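Local coordinates for protein alkane monooxygenase (Geobacillus thermodenitrificans, PDB 3B9O) that binds flavin mononucleotide and is a TIM-barrel protein of the luciferase-like monooxygenase family, at residues A53-V65 with V78-S90. Residues are numbered along the deposited sequence; the frame is centred on the assembly and turned at random.
With FMN (flavin mononucleotide), chain C.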
ATOM      1  N   ALA A  53      -8.952  -4.626  -3.208  1.00 16.46           N
ATOM      2  CA  ALA A  53      -7.964  -3.887  -4.013  1.00 16.69           C
ATOM      3  C   ALA A  53      -6.696  -4.679  -4.289  1.00 21.20           C
ATOM      4  O   ALA A  53      -6.389  -5.697  -3.607  1.00 15.61           O
ATOM      5  CB  ALA A  53      -7.631  -2.527  -3.334  1.00 10.49           C
ATOM      6  N   LEU A  54      -5.973  -4.198  -5.296  1.00 13.05           N
ATOM      7  CA  LEU A  54      -4.597  -4.571  -5.546  1.00 13.95           C
ATOM      8  C   LEU A  54      -3.757  -3.465  -4.944  1.00 12.79           C
ATOM      9  O   LEU A  54      -3.922  -2.303  -5.340  1.00 15.29           O
ATOM     10  CB  LEU A  54      -4.369  -4.587  -7.056  1.00  9.99           C
ATOM     11  CG  LEU A  54      -3.209  -5.370  -7.682  1.00 25.51           C
ATOM     12  CD1 LEU A  54      -2.438  -4.630  -8.686  1.00 24.76           C
ATOM     13  CD2 LEU A  54      -2.382  -6.340  -6.816  1.00 11.13           C
ATOM     14  N   PHE A  55      -2.859  -3.813  -4.013  1.00 12.59           N
ATOM     15  CA  PHE A  55      -2.036  -2.816  -3.305  1.00 15.17           C
ATOM     16  C   PHE A  55      -0.610  -2.955  -3.832  1.00 12.09           C
ATOM     17  O   PHE A  55       0.039  -3.989  -3.634  1.00 15.27           O
ATOM     18  CB  PHE A  55      -2.114  -3.044  -1.766  1.00 15.72           C
ATOM     19  CG  PHE A  55      -1.401  -1.993  -0.927  1.00 15.91           C
ATOM     20  CD1 PHE A  55      -2.110  -1.236  -0.002  1.00 30.73           C
ATOM     21  CD2 PHE A  55      -0.032  -1.776  -1.033  1.00 38.11           C
ATOM     22  CE1 PHE A  55      -1.457  -0.260   0.810  1.00 23.37           C
ATOM     23  CE2 PHE A  55       0.632  -0.775  -0.240  1.00 35.11           C
ATOM     24  CZ  PHE A  55      -0.085  -0.040   0.685  1.00 17.31           C
ATOM     25  N   LEU A  56      -0.151  -1.940  -4.544  1.00 10.42           N
ATOM     26  CA  LEU A  56       1.178  -1.990  -5.169  1.00 15.51           C
ATOM     27  C   LEU A  56       2.188  -1.192  -4.339  1.00  9.94           C
ATOM     28  O   LEU A  56       2.043   0.026  -4.161  1.00 16.87           O
ATOM     29  CB  LEU A  56       1.119  -1.460  -6.607  1.00 18.00           C
ATOM     30  CG  LEU A  56       0.418  -2.393  -7.581  1.00 17.98           C
ATOM     31  CD1 LEU A  56      -0.251  -1.548  -8.692  1.00 14.21           C
ATOM     32  CD2 LEU A  56       1.418  -3.394  -8.105  1.00 15.98           C
ATOM     33  N   ALA A  57       3.172  -1.897  -3.822  1.00 15.35           N
ATOM     34  CA  ALA A  57       4.371  -1.274  -3.233  1.00 17.48           C
ATOM     35  C   ALA A  57       5.222  -0.654  -4.355  1.00 17.12           C
ATOM     36  O   ALA A  57       4.980  -0.886  -5.566  1.00 14.97           O
ATOM     37  CB  ALA A  57       5.184  -2.320  -2.458  1.00 17.29           C
ATOM     38  N   ASP A  58       6.199   0.153  -3.964  1.00 10.75           N
ATOM     39  CA  ASP A  58       7.146   0.713  -4.913  1.00 14.68           C
ATOM     40  C   ASP A  58       8.385   1.217  -4.216  1.00 15.70           C
ATOM     41  O   ASP A  58       8.344   1.596  -3.032  1.00 15.55           O
ATOM     42  CB  ASP A  58       6.563   1.915  -5.659  1.00 13.35           C
ATOM     43  CG  ASP A  58       7.381   2.280  -6.889  1.00 20.17           C
ATOM     44  OD1 ASP A  58       7.960   1.357  -7.555  1.00 17.50           O
ATOM     45  OD2 ASP A  58       7.430   3.494  -7.195  1.00 22.18           O
ATOM     46  N   VAL A  59       9.478   1.251  -4.966  1.00 16.90           N
ATOM     47  CA  VAL A  59      10.698   1.950  -4.521  1.00 21.86           C
ATOM     48  C   VAL A  59      11.317   2.575  -5.771  1.00 18.25           C
ATOM     49  O   VAL A  59      11.203   2.020  -6.882  1.00 17.45           O
ATOM     50  CB  VAL A  59      11.780   0.979  -3.857  1.00 25.38           C
ATOM     51  CG1 VAL A  59      11.274   0.323  -2.568  1.00 25.29           C
ATOM     52  CG2 VAL A  59      12.336  -0.062  -4.878  1.00 25.29           C
ATOM     53  N   VAL A  60      11.946   3.724  -5.590  1.00 17.44           N
ATOM     54  CA  VAL A  60      12.762   4.345  -6.627  1.00 21.97           C
ATOM     55  C   VAL A  60      14.251   4.320  -6.219  1.00 28.39           C
ATOM     56  O   VAL A  60      15.110   4.830  -6.945  1.00 25.54           O
ATOM     57  CB  VAL A  60      12.309   5.801  -6.981  1.00 23.47           C
ATOM     58  CG1 VAL A  60      11.055   5.789  -7.891  1.00 25.41           C
ATOM     59  CG2 VAL A  60      12.068   6.654  -5.732  1.00 25.87           C
ATOM     60  N   GLY A  61      14.515   3.743  -5.044  1.00 19.70           N
ATOM     61  CA  GLY A  61      15.866   3.516  -4.543  1.00 24.21           C
ATOM     62  C   GLY A  61      16.246   2.067  -4.745  1.00 32.96           C
ATOM     63  O   GLY A  61      15.427   1.230  -5.173  1.00 23.71           O
ATOM     64  N   ILE A  62      17.497   1.769  -4.416  1.00 25.39           N
ATOM     65  CA  ILE A  62      18.103   0.474  -4.652  1.00 20.33           C
ATOM     66  C   ILE A  62      18.610  -0.003  -3.314  1.00 18.16           C
ATOM     67  O   ILE A  62      19.063   0.795  -2.496  1.00 21.61           O
ATOM     68  CB  ILE A  62      19.253   0.563  -5.721  1.00 38.69           C
ATOM     69  CG1 ILE A  62      18.662   1.002  -7.082  1.00 23.63           C
ATOM     70  CG2 ILE A  62      20.028  -0.773  -5.831  1.00 22.89           C
ATOM     71  CD1 ILE A  62      19.699   1.478  -8.186  1.00 18.40           C
ATOM     72  N   TYR A  63      18.474  -1.299  -3.107  1.00 18.94           N
ATOM     73  CA  TYR A  63      18.886  -1.993  -1.908  1.00 26.86           C
ATOM     74  C   TYR A  63      20.398  -2.266  -1.959  1.00 20.44           C
ATOM     75  O   TYR A  63      20.817  -3.338  -2.350  1.00 26.88           O
ATOM     76  CB  TYR A  63      18.098  -3.293  -1.797  1.00 14.45           C
ATOM     77  CG  TYR A  63      16.680  -3.036  -1.355  1.00 23.09           C
ATOM     78  CD1 TYR A  63      16.312  -3.174  -0.012  1.00 20.92           C
ATOM     79  CD2 TYR A  63      15.708  -2.624  -2.268  1.00 24.81           C
ATOM     80  CE1 TYR A  63      15.012  -2.917   0.410  1.00 26.53           C
ATOM     81  CE2 TYR A  63      14.401  -2.364  -1.855  1.00 33.61           C
ATOM     82  CZ  TYR A  63      14.069  -2.494  -0.521  1.00 37.55           C
ATOM     83  OH  TYR A  63      12.795  -2.263  -0.115  1.00 24.27           O
ATOM     84  N   ASP A  64      21.172  -1.266  -1.570  1.00 25.32           N
ATOM     85  CA  ASP A  64      22.639  -1.311  -1.730  1.00 50.95           C
ATOM     86  C   ASP A  64      23.307  -1.128  -0.374  1.00 32.85           C
ATOM     87  O   ASP A  64      24.419  -0.623  -0.299  1.00 34.03           O
ATOM     88  CB  ASP A  64      23.117  -0.235  -2.728  1.00 23.47           C
ATOM     89  CG  ASP A  64      22.749   1.172  -2.300  1.00 24.67           C
ATOM     90  OD1 ASP A  64      22.241   1.348  -1.166  1.00 24.60           O
ATOM     91  OD2 ASP A  64      22.944   2.116  -3.104  1.00 31.68           O
ATOM     92  N   VAL A  65      22.615  -1.510   0.690  1.00 21.55           N
ATOM     93  CA  VAL A  65      23.151  -1.291   2.039  1.00 24.16           C
ATOM     94  C   VAL A  65      23.941  -2.524   2.455  1.00 33.17           C
ATOM     95  O   VAL A  65      25.109  -2.419   2.858  1.00 27.50           O
ATOM     96  CB  VAL A  65      22.056  -0.903   3.075  1.00 26.97           C
ATOM     97  CG1 VAL A  65      22.605  -0.992   4.507  1.00 31.45           C
ATOM     98  CG2 VAL A  65      21.515   0.511   2.785  1.00 28.58           C
ATOM     99  N   VAL A  78      16.128  -8.489  -5.783  1.00 14.61           N
ATOM    100  CA  VAL A  78      15.521  -7.841  -4.608  1.00 12.77           C
ATOM    101  C   VAL A  78      15.039  -6.424  -4.976  1.00 17.11           C
ATOM    102  O   VAL A  78      15.740  -5.437  -4.769  1.00 14.10           O
ATOM    103  CB  VAL A  78      16.512  -7.862  -3.369  1.00 19.46           C
ATOM    104  CG1 VAL A  78      15.956  -7.018  -2.183  1.00 21.99           C
ATOM    105  CG2 VAL A  78      16.787  -9.305  -2.934  1.00 20.59           C
ATOM    106  N   GLN A  79      13.848  -6.348  -5.594  1.00 12.75           N
ATOM    107  CA  GLN A  79      13.216  -5.066  -5.945  1.00 19.38           C
ATOM    108  C   GLN A  79      13.984  -4.270  -7.006  1.00 26.36           C
ATOM    109  O   GLN A  79      13.765  -3.091  -7.175  1.00 17.93           O
ATOM    110  CB  GLN A  79      12.901  -4.240  -4.690  1.00 13.56           C
ATOM    111  CG  GLN A  79      11.712  -4.881  -3.938  1.00 19.16           C
ATOM    112  CD  GLN A  79      11.282  -4.192  -2.650  1.00 15.19           C
ATOM    113  OE1 GLN A  79      11.298  -2.966  -2.535  1.00 14.69           O
ATOM    114  NE2 GLN A  79      10.863  -4.996  -1.675  1.00 15.77           N
ATOM    115  N   ILE A  80      14.893  -4.967  -7.700  1.00 19.05           N
ATOM    116  CA  ILE A  80      15.587  -4.479  -8.905  1.00 16.66           C
ATOM    117  C   ILE A  80      15.720  -5.723  -9.825  1.00 13.57           C
ATOM    118  O   ILE A  80      16.060  -6.803  -9.368  1.00 15.53           O
ATOM    119  CB  ILE A  80      16.946  -3.753  -8.568  1.00 22.19           C
ATOM    120  CG1 ILE A  80      17.488  -3.000  -9.819  1.00 21.74           C
ATOM    121  CG2 ILE A  80      17.969  -4.751  -7.911  1.00 18.68           C
ATOM    122  CD1 ILE A  80      18.677  -2.072  -9.597  1.00 16.88           C
ATOM    123  N   PRO A  81      15.281  -5.620 -11.078  1.00 13.82           N
ATOM    124  CA  PRO A  81      14.643  -4.468 -11.725  1.00 14.99           C
ATOM    125  C   PRO A  81      13.258  -4.154 -11.087  1.00 18.80           C
ATOM    126  O   PRO A  81      12.641  -5.042 -10.450  1.00 16.30           O
ATOM    127  CB  PRO A  81      14.472  -4.948 -13.157  1.00 13.57           C
ATOM    128  CG  PRO A  81      14.285  -6.469 -12.999  1.00 11.05           C
ATOM    129  CD  PRO A  81      15.316  -6.796 -11.969  1.00 16.06           C
ATOM    130  N   VAL A  82      12.816  -2.903 -11.236  1.00 15.54           N
ATOM    131  CA  VAL A  82      11.491  -2.454 -10.787  1.00 21.42           C
ATOM    132  C   VAL A  82      10.896  -1.532 -11.850  1.00 19.37           C
ATOM    133  O   VAL A  82      11.561  -0.592 -12.278  1.00 19.24           O
ATOM    134  CB  VAL A  82      11.494  -1.410  -9.656  1.00 25.84           C
ATOM    135  CG1 VAL A  82      10.249  -1.440  -8.743  1.00 17.12           C
ATOM    136  CG2 VAL A  82      12.864  -0.966  -9.136  1.00 15.91           C
ATOM    137  N   ASN A  83       9.649  -1.774 -12.225  1.00 14.80           N
ATOM    138  CA  ASN A  83       8.938  -0.911 -13.159  1.00 16.26           C
ATOM    139  C   ASN A  83       7.948  -0.029 -12.426  1.00 14.59           C
ATOM    140  O   ASN A  83       7.619  -0.283 -11.267  1.00 14.77           O
ATOM    141  CB  ASN A  83       8.211  -1.764 -14.238  1.00 12.87           C
ATOM    142  CG  ASN A  83       9.180  -2.336 -15.318  1.00 14.43           C
ATOM    143  OD1 ASN A  83       8.765  -3.062 -16.251  1.00 18.92           O
ATOM    144  ND2 ASN A  83      10.449  -1.982 -15.210  1.00 11.29           N
ATOM    145  N   ASP A  84       7.425   0.980 -13.120  1.00 19.48           N
ATOM    146  CA  ASP A  84       6.532   1.957 -12.489  1.00 13.48           C
ATOM    147  C   ASP A  84       5.141   1.349 -12.299  1.00 14.48           C
ATOM    148  O   ASP A  84       4.548   0.825 -13.269  1.00 12.96           O
ATOM    149  CB  ASP A  84       6.444   3.223 -13.357  1.00 18.07           C
ATOM    150  CG  ASP A  84       5.411   4.199 -12.838  1.00 22.15           C
ATOM    151  OD1 ASP A  84       4.424   4.422 -13.522  1.00 36.74           O
ATOM    152  OD2 ASP A  84       5.565   4.726 -11.731  1.00 28.50           O
ATOM    153  N   PRO A  85       4.591   1.441 -11.066  1.00 17.77           N
ATOM    154  CA  PRO A  85       3.264   0.853 -10.798  1.00 12.97           C
ATOM    155  C   PRO A  85       2.094   1.611 -11.439  1.00 20.52           C
ATOM    156  O   PRO A  85       1.111   0.964 -11.795  1.00 12.19           O
ATOM    157  CB  PRO A  85       3.151   0.887  -9.259  1.00  9.37           C
ATOM    158  CG  PRO A  85       4.073   1.969  -8.818  1.00 13.11           C
ATOM    159  CD  PRO A  85       5.177   2.076  -9.855  1.00 13.17           C
ATOM    160  N   LEU A  86       2.165   2.949 -11.552  1.00 11.16           N
ATOM    161  CA  LEU A  86       1.062   3.730 -12.145  1.00 13.88           C
ATOM    162  C   LEU A  86       0.769   3.315 -13.613  1.00 16.43           C
ATOM    163  O   LEU A  86      -0.386   3.316 -14.066  1.00 15.14           O
ATOM    164  CB  LEU A  86       1.282   5.257 -11.965  1.00 16.21           C
ATOM    165  CG  LEU A  86       0.839   5.841 -10.601  1.00 17.89           C
ATOM    166  CD1 LEU A  86       1.797   5.426  -9.492  1.00 19.68           C
ATOM    167  CD2 LEU A  86       0.721   7.393 -10.663  1.00 20.70           C
ATOM    168  N   MET A  87       1.807   2.915 -14.359  1.00 14.88           N
ATOM    169  CA  MET A  87       1.625   2.468 -15.765  1.00 13.13           C
ATOM    170  C   MET A  87       0.653   1.255 -15.953  1.00 15.28           C
ATOM    171  O   MET A  87       0.061   1.079 -16.997  1.00 16.04           O
ATOM    172  CB  MET A  87       3.005   2.211 -16.426  1.00 11.92           C
ATOM    173  CG  MET A  87       3.928   3.461 -16.530  1.00 14.21           C
ATOM    174  SD  MET A  87       3.090   4.793 -17.444  1.00 18.03           S
ATOM    175  CE  MET A  87       3.077   6.092 -16.275  1.00 20.68           C
ATOM    176  N   LEU A  88       0.511   0.452 -14.908  1.00 11.57           N
ATOM    177  CA  LEU A  88      -0.277  -0.788 -14.894  1.00 13.15           C
ATOM    178  C   LEU A  88      -1.755  -0.525 -14.818  1.00 13.55           C
ATOM    179  O   LEU A  88      -2.555  -1.371 -15.197  1.00 12.88           O
ATOM    180  CB  LEU A  88       0.121  -1.637 -13.658  1.00 14.28           C
ATOM    181  CG  LEU A  88       1.570  -2.162 -13.600  1.00 13.78           C
ATOM    182  CD1 LEU A  88       1.818  -2.771 -12.211  1.00 17.52           C
ATOM    183  CD2 LEU A  88       1.884  -3.113 -14.786  1.00 10.67           C
ATOM    184  N   ILE A  89      -2.122   0.621 -14.261  1.00 13.17           N
ATOM    185  CA  ILE A  89      -3.458   0.774 -13.730  1.00 13.59           C
ATOM    186  C   ILE A  89      -4.531   0.758 -14.787  1.00 10.74           C
ATOM    187  O   ILE A  89      -5.558   0.061 -14.602  1.00 13.22           O
ATOM    188  CB  ILE A  89      -3.594   2.019 -12.783  1.00 19.97           C
ATOM    189  CG1 ILE A  89      -2.544   1.946 -11.626  1.00 13.44           C
ATOM    190  CG2 ILE A  89      -5.011   2.103 -12.211  1.00  8.91           C
ATOM    191  CD1 ILE A  89      -2.608   0.606 -10.787  1.00  6.68           C
ATOM    192  N   SER A  90      -4.343   1.491 -15.877  1.00  7.75           N
ATOM    193  CA  SER A  90      -5.470   1.590 -16.819  1.00 17.76           C
ATOM    194  C   SER A  90      -5.888   0.208 -17.384  1.00 10.23           C
ATOM    195  O   SER A  90      -7.098  -0.047 -17.513  1.00 11.02           O
ATOM    196  CB  SER A  90      -5.261   2.627 -17.915  1.00 11.13           C
ATOM    197  OG  SER A  90      -4.157   2.312 -18.765  1.00 13.38           O
TER
HETATM  198  N1  FMN C 441       8.389   2.168   1.836  1.00 55.89           N
HETATM  199  C2  FMN C 441       8.502   2.291   0.494  1.00 87.73           C
HETATM  200  O2  FMN C 441       9.356   3.108   0.040  1.00 53.32           O
HETATM  201  N3  FMN C 441       7.688   1.527  -0.306  1.00 53.06           N
HETATM  202  C4  FMN C 441       6.767   0.660   0.225  1.00 58.29           C
HETATM  203  O4  FMN C 441       6.030  -0.017  -0.523  1.00 56.77           O
HETATM  204  C4A FMN C 441       6.641   0.537   1.617  1.00 44.69           C
HETATM  205  N5  FMN C 441       5.741  -0.303   2.213  1.00 53.21           N
HETATM  206  C5A FMN C 441       5.681  -0.388   3.581  1.00 66.26           C
HETATM  207  C6  FMN C 441       4.775  -1.249   4.230  1.00 52.67           C
HETATM  208  C7  FMN C 441       4.720  -1.313   5.636  1.00 41.13           C
HETATM  209  C7M FMN C 441       3.755  -2.236   6.350  1.00 65.89           C
HETATM  210  C8  FMN C 441       5.561  -0.513   6.397  1.00 62.37           C
HETATM  211  C8M FMN C 441       5.514  -0.575   7.907  1.00 56.28           C
HETATM  212  C9  FMN C 441       6.469   0.345   5.766  1.00 40.44           C
HETATM  213  C9A FMN C 441       6.540   0.413   4.363  1.00 71.07           C
HETATM  214  N10 FMN C 441       7.423   1.248   3.756  1.00 83.50           N
HETATM  215  C10 FMN C 441       7.491   1.315   2.410  1.00 70.05           C
HETATM  216  C1' FMN C 441       8.339   2.108   4.536  1.00 64.74           C
HETATM  217  C2' FMN C 441       7.746   3.522   4.653  1.00 60.62           C
HETATM  218  O2' FMN C 441       6.517   3.624   3.931  1.00 43.14           O
HETATM  219  C3' FMN C 441       8.660   4.667   4.184  1.00 60.97           C
HETATM  220  O3' FMN C 441       9.274   4.414   2.902  1.00 46.02           O
HETATM  221  C4' FMN C 441       9.651   5.136   5.273  1.00 72.58           C
HETATM  222  O4' FMN C 441      10.999   5.164   4.794  1.00 84.09           O
HETATM  223  C5' FMN C 441       9.622   4.313   6.566  1.00 65.18           C
HETATM  224  O5' FMN C 441       8.673   4.972   7.395  1.00 47.04           O
HETATM  225  P   FMN C 441       8.769   4.997   8.998  1.00 51.81           P
HETATM  226  O1P FMN C 441      10.247   5.189   9.292  1.00 71.81           O
HETATM  227  O2P FMN C 441       7.877   6.149   9.356  1.00 30.75           O
HETATM  228  O3P FMN C 441       8.310   3.630   9.472  1.00 63.87           O
HETATM  229  O   HOH W   1       7.104  -0.944  -8.568  1.00 25.45           O
HETATM  230  O   HOH W   2      15.663  -1.020  -6.620  1.00 17.81           O
HETATM  231  O   HOH W   3      17.247  -2.935  -5.198  1.00 21.71           O
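L56 and P85 face each other at one end of this contact and Y63 and V78 at the other, their CA atoms 6.6 and 7.3 Å apart, as strand 53-57 and the loop after it run antiparallel to 78-90. At the Y63 end, two waters join the backbones: one links G61 O to Q79 O, another Y63 N to V78 O. On the strand side of the contact, the L56 and I89 side chains run past one another in opposite senses, CD1 to CD1 at 3.8 Å, while L56 CD2 reaches L88 CD1. The D58 side chain, with CG anti to the backbone N (chi1 -165°), crosses that of P85 at about a right angle, OD1 lying 3.7 Å from P85 CD; a water donates to both D58 OD1 and N83 O. V82 CG1 also packs against D58 OD1. Further along, I62 and I80 meet through their CD1 methyls at 4.0 Å. V78 CG1 sits over one face of the Y63 ring, toward its rim. The extended Q79 side chain takes a 2.9 Å hydrogen bond at OE1 from Y63 OH, which stands above the carbonyl plane, with ring and amide planes 76° apart; Q79 NE2 is held by H17 O, so both ends of the amide are used. V59 CG1 packs against the same OE1. D58 turns its backbone to FMN: D58 O accepts a hydrogen bond from FMN N3 (2.8 Å), and D58 N gives a weak one to FMN O4. Such a loop at the C-terminal end of a parallel barrel strand, meeting the N3/O4 edge of the flavin, is characteristic of the TIM-barrel active-site face.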